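Local coordinates for protein fructosamine deglycase FrlB (PDB 3EUA) that converts a range of fructosamine 6-phosphates to glucose 6-phosphate and a free amino acid, at residues 169-174 / 281-286; 247-252 / 274-279. All coordinates share one frame; numbering follows the deposited sequence.

Contact 1 of 2, residues 169-174 / 281-286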
ATOM      1  N   GLN A 169      19.050  19.117  -9.453  1.00 20.57           N
ATOM      2  CA  GLN A 169      19.689  19.715  -8.286  1.00 20.95           C
ATOM      3  C   GLN A 169      19.389  21.211  -8.249  1.00 20.63           C
ATOM      4  O   GLN A 169      19.143  21.740  -7.190  1.00 20.92           O
ATOM      5  CB  GLN A 169      21.191  19.475  -8.221  1.00 21.59           C
ATOM      6  CG  GLN A 169      21.840  19.930  -6.894  1.00 22.18           C
ATOM      7  CD  GLN A 169      21.306  19.207  -5.695  1.00 23.67           C
ATOM      8  OE1 GLN A 169      20.957  18.016  -5.774  1.00 23.90           O
ATOM      9  NE2 GLN A 169      21.277  19.901  -4.536  1.00 26.30           N
ATOM     10  N   ALA A 170      19.386  21.886  -9.399  1.00 20.59           N
ATOM     11  CA  ALA A 170      19.088  23.312  -9.430  1.00 20.57           C
ATOM     12  C   ALA A 170      17.640  23.545  -8.974  1.00 20.48           C
ATOM     13  O   ALA A 170      17.345  24.544  -8.305  1.00 20.22           O
ATOM     14  CB  ALA A 170      19.319  23.880 -10.824  1.00 21.15           C
ATOM     15  N   VAL A 171      16.754  22.600  -9.307  1.00 20.69           N
ATOM     16  CA  VAL A 171      15.340  22.671  -8.891  1.00 20.44           C
ATOM     17  C   VAL A 171      15.265  22.595  -7.358  1.00 20.87           C
ATOM     18  O   VAL A 171      14.531  23.373  -6.734  1.00 20.48           O
ATOM     19  CB  VAL A 171      14.459  21.534  -9.521  1.00 20.90           C
ATOM     20  CG1 VAL A 171      12.981  21.742  -9.176  1.00 18.73           C
ATOM     21  CG2 VAL A 171      14.627  21.462 -11.073  1.00 19.49           C
ATOM     22  N   TYR A 172      16.014  21.654  -6.775  1.00 20.38           N
ATOM     23  CA  TYR A 172      16.110  21.503  -5.321  1.00 20.30           C
ATOM     24  C   TYR A 172      16.533  22.800  -4.666  1.00 20.52           C
ATOM     25  O   TYR A 172      15.913  23.245  -3.729  1.00 20.33           O
ATOM     26  CB  TYR A 172      17.160  20.461  -4.999  1.00 19.52           C
ATOM     27  CG  TYR A 172      16.797  19.001  -5.130  1.00 19.87           C
ATOM     28  CD1 TYR A 172      15.672  18.550  -5.813  1.00 19.70           C
ATOM     29  CD2 TYR A 172      17.654  18.064  -4.613  1.00 18.60           C
ATOM     30  CE1 TYR A 172      15.398  17.172  -5.917  1.00 20.16           C
ATOM     31  CE2 TYR A 172      17.397  16.716  -4.693  1.00 21.74           C
ATOM     32  CZ  TYR A 172      16.283  16.263  -5.340  1.00 19.66           C
ATOM     33  OH  TYR A 172      16.135  14.897  -5.399  1.00 20.53           O
ATOM     34  N   GLU A 173      17.558  23.451  -5.209  1.00 20.79           N
ATOM     35  CA  GLU A 173      18.096  24.677  -4.604  1.00 22.59           C
ATOM     36  C   GLU A 173      17.094  25.791  -4.603  1.00 22.03           C
ATOM     37  O   GLU A 173      16.938  26.522  -3.628  1.00 21.72           O
ATOM     38  CB  GLU A 173      19.333  25.189  -5.341  1.00 22.30           C
ATOM     39  CG  GLU A 173      20.506  24.229  -5.428  1.00 28.82           C
ATOM     40  CD  GLU A 173      21.116  23.819  -4.099  1.00 34.01           C
ATOM     41  OE1 GLU A 173      20.958  24.539  -3.089  1.00 38.91           O
ATOM     42  OE2 GLU A 173      21.796  22.760  -4.081  1.00 41.11           O
ATOM     43  N   LYS A 174      16.448  25.954  -5.738  1.00 22.59           N
ATOM     44  CA  LYS A 174      15.461  27.018  -5.835  1.00 22.84           C
ATOM     45  C   LYS A 174      14.268  26.725  -4.944  1.00 22.26           C
ATOM     46  O   LYS A 174      13.755  27.614  -4.279  1.00 21.36           O
ATOM     47  CB  LYS A 174      14.937  27.238  -7.251  1.00 23.16           C
ATOM     48  CG  LYS A 174      15.932  27.733  -8.220  1.00 24.25           C
ATOM     49  CD  LYS A 174      15.248  28.109  -9.489  1.00 27.66           C
ATOM     50  CE  LYS A 174      16.225  28.429 -10.599  1.00 30.34           C
ATOM     51  NZ  LYS A 174      16.910  27.181 -11.018  1.00 33.07           N
ATOM     52  N   TYR A 281       7.238  25.070  -8.036  1.00 24.37           N
ATOM     53  CA  TYR A 281       8.672  24.986  -8.238  1.00 24.71           C
ATOM     54  C   TYR A 281       8.996  25.164  -9.712  1.00 25.34           C
ATOM     55  O   TYR A 281       8.099  25.164 -10.560  1.00 25.16           O
ATOM     56  CB  TYR A 281       9.235  23.660  -7.671  1.00 24.72           C
ATOM     57  CG  TYR A 281       8.789  23.374  -6.251  1.00 24.59           C
ATOM     58  CD1 TYR A 281       8.715  24.389  -5.293  1.00 25.02           C
ATOM     59  CD2 TYR A 281       8.493  22.086  -5.848  1.00 25.90           C
ATOM     60  CE1 TYR A 281       8.300  24.132  -3.989  1.00 25.66           C
ATOM     61  CE2 TYR A 281       8.084  21.807  -4.517  1.00 25.98           C
ATOM     62  CZ  TYR A 281       7.989  22.834  -3.607  1.00 24.84           C
ATOM     63  OH  TYR A 281       7.589  22.569  -2.326  1.00 24.63           O
ATOM     64  N   ASP A 282      10.284  25.310 -10.023  1.00 26.30           N
ATOM     65  CA  ASP A 282      10.738  25.553 -11.398  1.00 26.60           C
ATOM     66  C   ASP A 282      11.191  24.294 -12.128  1.00 26.39           C
ATOM     67  O   ASP A 282      12.320  23.857 -11.950  1.00 26.91           O
ATOM     68  CB  ASP A 282      11.875  26.574 -11.332  1.00 26.19           C
ATOM     69  CG  ASP A 282      12.413  26.959 -12.693  1.00 28.32           C
ATOM     70  OD1 ASP A 282      11.926  26.416 -13.710  1.00 28.07           O
ATOM     71  OD2 ASP A 282      13.341  27.809 -12.739  1.00 30.19           O
ATOM     72  N   PHE A 283      10.317  23.741 -12.961  1.00 26.19           N
ATOM     73  CA  PHE A 283      10.611  22.564 -13.769  1.00 26.16           C
ATOM     74  C   PHE A 283      10.787  22.935 -15.230  1.00 26.51           C
ATOM     75  O   PHE A 283      10.666  22.089 -16.097  1.00 27.32           O
ATOM     76  CB  PHE A 283       9.479  21.533 -13.623  1.00 26.11           C
ATOM     77  CG  PHE A 283       9.469  20.812 -12.277  1.00 24.74           C
ATOM     78  CD1 PHE A 283       8.864  21.384 -11.164  1.00 25.36           C
ATOM     79  CD2 PHE A 283      10.030  19.560 -12.151  1.00 25.37           C
ATOM     80  CE1 PHE A 283       8.865  20.722  -9.945  1.00 25.38           C
ATOM     81  CE2 PHE A 283      10.032  18.902 -10.947  1.00 23.31           C
ATOM     82  CZ  PHE A 283       9.458  19.479  -9.845  1.00 24.66           C
ATOM     83  N   THR A 284      11.110  24.196 -15.509  1.00 26.96           N
ATOM     84  CA  THR A 284      11.257  24.676 -16.877  1.00 27.34           C
ATOM     85  C   THR A 284      12.400  24.014 -17.669  1.00 27.82           C
ATOM     86  O   THR A 284      12.333  23.977 -18.907  1.00 28.74           O
ATOM     87  CB  THR A 284      11.405  26.263 -16.891  1.00 27.30           C
ATOM     88  OG1 THR A 284      12.614  26.670 -16.245  1.00 27.46           O
ATOM     89  CG2 THR A 284      10.228  26.947 -16.171  1.00 27.33           C
ATOM     90  N   ALA A 285      13.424  23.499 -16.977  1.00 27.76           N
ATOM     91  CA  ALA A 285      14.544  22.804 -17.628  1.00 27.95           C
ATOM     92  C   ALA A 285      14.328  21.280 -17.656  1.00 28.07           C
ATOM     93  O   ALA A 285      15.203  20.538 -18.091  1.00 28.53           O
ATOM     94  CB  ALA A 285      15.852  23.156 -16.922  1.00 28.01           C
ATOM     95  N   ILE A 286      13.181  20.815 -17.173  1.00 27.91           N
ATOM     96  CA  ILE A 286      12.866  19.397 -17.159  1.00 27.64           C
ATOM     97  C   ILE A 286      11.875  19.119 -18.277  1.00 27.35           C
ATOM     98  O   ILE A 286      10.914  19.879 -18.436  1.00 27.61           O
ATOM     99  CB  ILE A 286      12.249  18.973 -15.810  1.00 27.66           C
ATOM    100  CG1 ILE A 286      13.087  19.477 -14.614  1.00 28.54           C
ATOM    101  CG2 ILE A 286      12.063  17.444 -15.786  1.00 26.02           C
ATOM    102  CD1 ILE A 286      14.459  18.903 -14.554  1.00 27.42           C
TER
HETATM  103  O   HOH W   1      12.589  24.878  -7.749  1.00 29.61           O
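Val171 meets the loop 281-286 with both of its methyls, and it is the residue of helix 158-190 that does most of the work here. The two branches straddle the carbonyl oxygen of Asp282: Val171 CG2 comes to 3.4 Å from Asp282 O, and CG1 lies nearly as close. With CG1 anti to the backbone N (chi1 -174°), that methyl is carried over one face of the Phe283 ring, toward the rim, where Val171 CG1 and Phe283 CZ are 4.2 Å apart. Val171 CG2 turns instead to the end of the Ile286 side chain, 4.3 Å from Ile286 CD1. No direct hydrogen bond joins 169-174 to 281-286; a water bridges them, donating to Val171 O at 2.7 Å and accepting a longer bond from Asp282 N, while farther along the helix Glu179 is hydrogen-bonded to the Tyr281 hydroxyl.

The loop that receives the valine leads from strand 273-277 to helix 288-313 in the second SIS domain. It folds as an Asx turn overlapping a type I beta turn from Phe283 to Ile286. Asp282 OD1 is gripped twice, by Thr284 N at 3.0 Å, nearly along the C-O axis, and by Thr284 OG1 at 2.6 Å on the syn side.

One turn on from Val171, the Lys174 side chain passes at a slant over that of Asp282. Its aliphatic part makes the approach, with Lys174 CE 3.6 Å from Asp282 OD2. With the chain bent at chi4 (69°), Lys174 NZ stays 4.0 Å from Asp282 OD2, beyond a salt bridge, and any attraction is probably weak and long-range. A leucine in place of the aspartate would probably leave both Thr284 donors without this acceptor, free the start of the turn to shift, and strip Lys174 of its nearby negative charge.

Contact 2 of 2, residues 247-252 / 274-279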
ATOM      1  N   ILE A 247      -0.504  17.505   6.037  1.00 18.69           N
ATOM      2  CA  ILE A 247       0.523  17.900   5.100  1.00 18.60           C
ATOM      3  C   ILE A 247       0.020  17.306   3.794  1.00 18.61           C
ATOM      4  O   ILE A 247      -0.156  16.083   3.698  1.00 19.07           O
ATOM      5  CB  ILE A 247       1.911  17.306   5.369  1.00 18.63           C
ATOM      6  CG1 ILE A 247       2.536  17.863   6.650  1.00 17.85           C
ATOM      7  CG2 ILE A 247       2.853  17.564   4.157  1.00 20.01           C
ATOM      8  CD1 ILE A 247       3.767  17.060   7.051  1.00 20.69           C
ATOM      9  N   ILE A 248      -0.191  18.153   2.802  1.00 18.72           N
ATOM     10  CA  ILE A 248      -0.736  17.747   1.518  1.00 18.99           C
ATOM     11  C   ILE A 248       0.220  18.020   0.380  1.00 18.84           C
ATOM     12  O   ILE A 248       0.721  19.131   0.214  1.00 17.98           O
ATOM     13  CB  ILE A 248      -2.038  18.508   1.287  1.00 19.27           C
ATOM     14  CG1 ILE A 248      -3.052  18.052   2.340  1.00 19.04           C
ATOM     15  CG2 ILE A 248      -2.525  18.327  -0.176  1.00 20.51           C
ATOM     16  CD1 ILE A 248      -4.439  18.708   2.261  1.00 19.49           C
ATOM     17  N   LEU A 249       0.497  16.977  -0.400  1.00 19.08           N
ATOM     18  CA  LEU A 249       1.429  17.095  -1.505  1.00 19.76           C
ATOM     19  C   LEU A 249       0.728  17.056  -2.844  1.00 19.90           C
ATOM     20  O   LEU A 249      -0.124  16.221  -3.073  1.00 21.39           O
ATOM     21  CB  LEU A 249       2.439  15.951  -1.498  1.00 19.54           C
ATOM     22  CG  LEU A 249       3.193  15.740  -0.195  1.00 20.37           C
ATOM     23  CD1 LEU A 249       4.077  14.487  -0.344  1.00 18.78           C
ATOM     24  CD2 LEU A 249       3.961  16.987   0.251  1.00 20.12           C
ATOM     25  N   LEU A 250       1.079  17.976  -3.715  1.00 20.27           N
ATOM     26  CA  LEU A 250       0.514  18.005  -5.046  1.00 20.47           C
ATOM     27  C   LEU A 250       1.682  17.868  -5.995  1.00 20.40           C
ATOM     28  O   LEU A 250       2.610  18.680  -5.974  1.00 20.67           O
ATOM     29  CB  LEU A 250      -0.301  19.264  -5.319  1.00 21.39           C
ATOM     30  CG  LEU A 250      -1.554  19.429  -4.461  1.00 21.83           C
ATOM     31  CD1 LEU A 250      -1.208  20.269  -3.200  1.00 22.33           C
ATOM     32  CD2 LEU A 250      -2.614  20.065  -5.307  1.00 23.08           C
ATOM     33  N   GLY A 251       1.647  16.819  -6.811  1.00 20.34           N
ATOM     34  CA  GLY A 251       2.717  16.536  -7.753  1.00 20.10           C
ATOM     35  C   GLY A 251       2.376  16.992  -9.146  1.00 19.89           C
ATOM     36  O   GLY A 251       1.471  17.804  -9.342  1.00 19.54           O
ATOM     37  N   LEU A 252       3.102  16.450 -10.103  1.00 19.25           N
ATOM     38  CA  LEU A 252       2.931  16.812 -11.513  1.00 19.70           C
ATOM     39  C   LEU A 252       2.607  15.586 -12.387  1.00 19.40           C
ATOM     40  O   LEU A 252       2.714  15.620 -13.637  1.00 18.98           O
ATOM     41  CB  LEU A 252       4.216  17.485 -12.030  1.00 19.31           C
ATOM     42  CG  LEU A 252       4.660  18.794 -11.359  1.00 20.26           C
ATOM     43  CD1 LEU A 252       6.027  19.225 -11.838  1.00 18.47           C
ATOM     44  CD2 LEU A 252       3.625  19.913 -11.578  1.00 17.80           C
ATOM     45  N   THR A 274      -0.639  22.155   5.578  1.00 20.83           N
ATOM     46  CA  THR A 274       0.710  22.499   5.136  1.00 20.38           C
ATOM     47  C   THR A 274       0.747  21.932   3.757  1.00 20.55           C
ATOM     48  O   THR A 274       0.823  20.706   3.590  1.00 20.39           O
ATOM     49  CB  THR A 274       1.789  21.888   6.032  1.00 20.13           C
ATOM     50  OG1 THR A 274       1.698  22.480   7.337  1.00 19.19           O
ATOM     51  CG2 THR A 274       3.133  22.194   5.490  1.00 20.98           C
ATOM     52  N   VAL A 275       0.700  22.805   2.758  1.00 20.12           N
ATOM     53  CA  VAL A 275       0.604  22.371   1.376  1.00 20.25           C
ATOM     54  C   VAL A 275       1.903  22.553   0.587  1.00 20.52           C
ATOM     55  O   VAL A 275       2.471  23.635   0.564  1.00 20.32           O
ATOM     56  CB  VAL A 275      -0.516  23.168   0.625  1.00 20.29           C
ATOM     57  CG1 VAL A 275      -0.693  22.672  -0.796  1.00 19.28           C
ATOM     58  CG2 VAL A 275      -1.844  23.108   1.406  1.00 19.36           C
ATOM     59  N   LEU A 276       2.376  21.482  -0.032  1.00 20.26           N
ATOM     60  CA  LEU A 276       3.582  21.554  -0.876  1.00 20.69           C
ATOM     61  C   LEU A 276       3.124  21.217  -2.261  1.00 20.58           C
ATOM     62  O   LEU A 276       2.710  20.077  -2.529  1.00 20.06           O
ATOM     63  CB  LEU A 276       4.671  20.553  -0.454  1.00 20.85           C
ATOM     64  CG  LEU A 276       5.481  20.904   0.781  1.00 22.05           C
ATOM     65  CD1 LEU A 276       4.630  20.753   2.035  1.00 22.93           C
ATOM     66  CD2 LEU A 276       6.705  19.987   0.787  1.00 23.50           C
ATOM     67  N   ASP A 277       3.154  22.210  -3.141  1.00 20.79           N
ATOM     68  CA  ASP A 277       2.691  22.018  -4.515  1.00 21.00           C
ATOM     69  C   ASP A 277       3.873  22.132  -5.463  1.00 20.62           C
ATOM     70  O   ASP A 277       4.471  23.209  -5.598  1.00 20.69           O
ATOM     71  CB  ASP A 277       1.605  23.060  -4.858  1.00 21.22           C
ATOM     72  CG  ASP A 277       0.987  22.874  -6.266  1.00 22.22           C
ATOM     73  OD1 ASP A 277       1.482  22.076  -7.100  1.00 22.69           O
ATOM     74  OD2 ASP A 277      -0.019  23.560  -6.548  1.00 25.43           O
ATOM     75  N   ALA A 278       4.202  21.020  -6.121  1.00 20.20           N
ATOM     76  CA  ALA A 278       5.308  20.947  -7.062  1.00 20.47           C
ATOM     77  C   ALA A 278       5.159  21.937  -8.229  1.00 20.94           C
ATOM     78  O   ALA A 278       6.133  22.343  -8.850  1.00 20.89           O
ATOM     79  CB  ALA A 278       5.433  19.533  -7.603  1.00 21.01           C
ATOM     80  N   ALA A 279       3.927  22.294  -8.539  1.00 21.42           N
ATOM     81  CA  ALA A 279       3.684  23.264  -9.602  1.00 21.83           C
ATOM     82  C   ALA A 279       4.263  24.636  -9.260  1.00 22.35           C
ATOM     83  O   ALA A 279       4.510  25.434 -10.176  1.00 22.33           O
ATOM     84  CB  ALA A 279       2.207  23.334  -9.915  1.00 21.20           C
TER
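Ile248 pairs with both Thr274 and Leu276 in a regular parallel ladder, the short segments 247-250 and 274-277 running 14° apart. Four backbone hydrogen bonds zip it up: Ile248 N gives to Thr274 O, Leu276 N to Ile248 O, Leu250 N to Leu276 O, and Ala278 N to Leu250 O at 2.8 Å. The last carries the pairing one residue past the end of strand 273-277. CA-H...O contacts add to it, among them Ile247 CA to Thr274 O at 3.2 Å.

Carbon contacts lie on both faces. Ile247 and Thr274 stand side by side, Ile247 CG1 near Thr274 CB, and Ile247 CG2 lies 4.2 Å from Leu276 CD1. Leu249 and Leu276 are likewise alongside, with Leu249 CD2 3.7 Å from Leu276 CB. On the opposite face Leu250 slants across Val275, its CD1 pressed to 3.4 Å from Val275 CG1, tighter than usual for two carbons. Beyond the strands, Leu252 CG settles 3.9 Å from Ala278 CB.

The charged side chain of the pair is Asp277. A chi1 of -176° sets its carboxylate opposite the backbone N, and Asp277 OD1 receives Ala279 N at 2.8 Å from above the carboxylate plane, closing an Asx turn; the same oxygen forms a salt bridge with Arg256.

These strands and helix 256-269 make one beta-alpha-beta unit of the second SIS domain. That helix packs on the face of Ile248, Leu250 and Val275, while helices 158-190 and 288-313 lie against the face of Ile247, Thr274 and Leu276. Backbone bonds from Ile247 and Leu249 to Tyr197 and Met199 join the pair to strand 197-200, placing strand 246-250 inside the sheet and 273-277 at its edge within this chain.

How the contacts relate
Contact 2 lies in the parallel sheet of the second SIS domain, while contact 1 fastens the loop leaving that sheet to helix 158-190. Contact 1 is farther out, its centre about 18 Å from that of the chain against 15 Å, yet most of its touching residues are buried and Lys174 is exposed; contact 2 is partly buried. Helices 158-190 and 288-313 touch both. The two also meet directly: the Phe283 ring packs on Leu252, with Phe283 CD1 3.6 Å from Leu252 CD1. Backbone pairing dominates contact 2, side-chain packing with a water-mediated link contact 1. An aspartate forms an Asx turn in each.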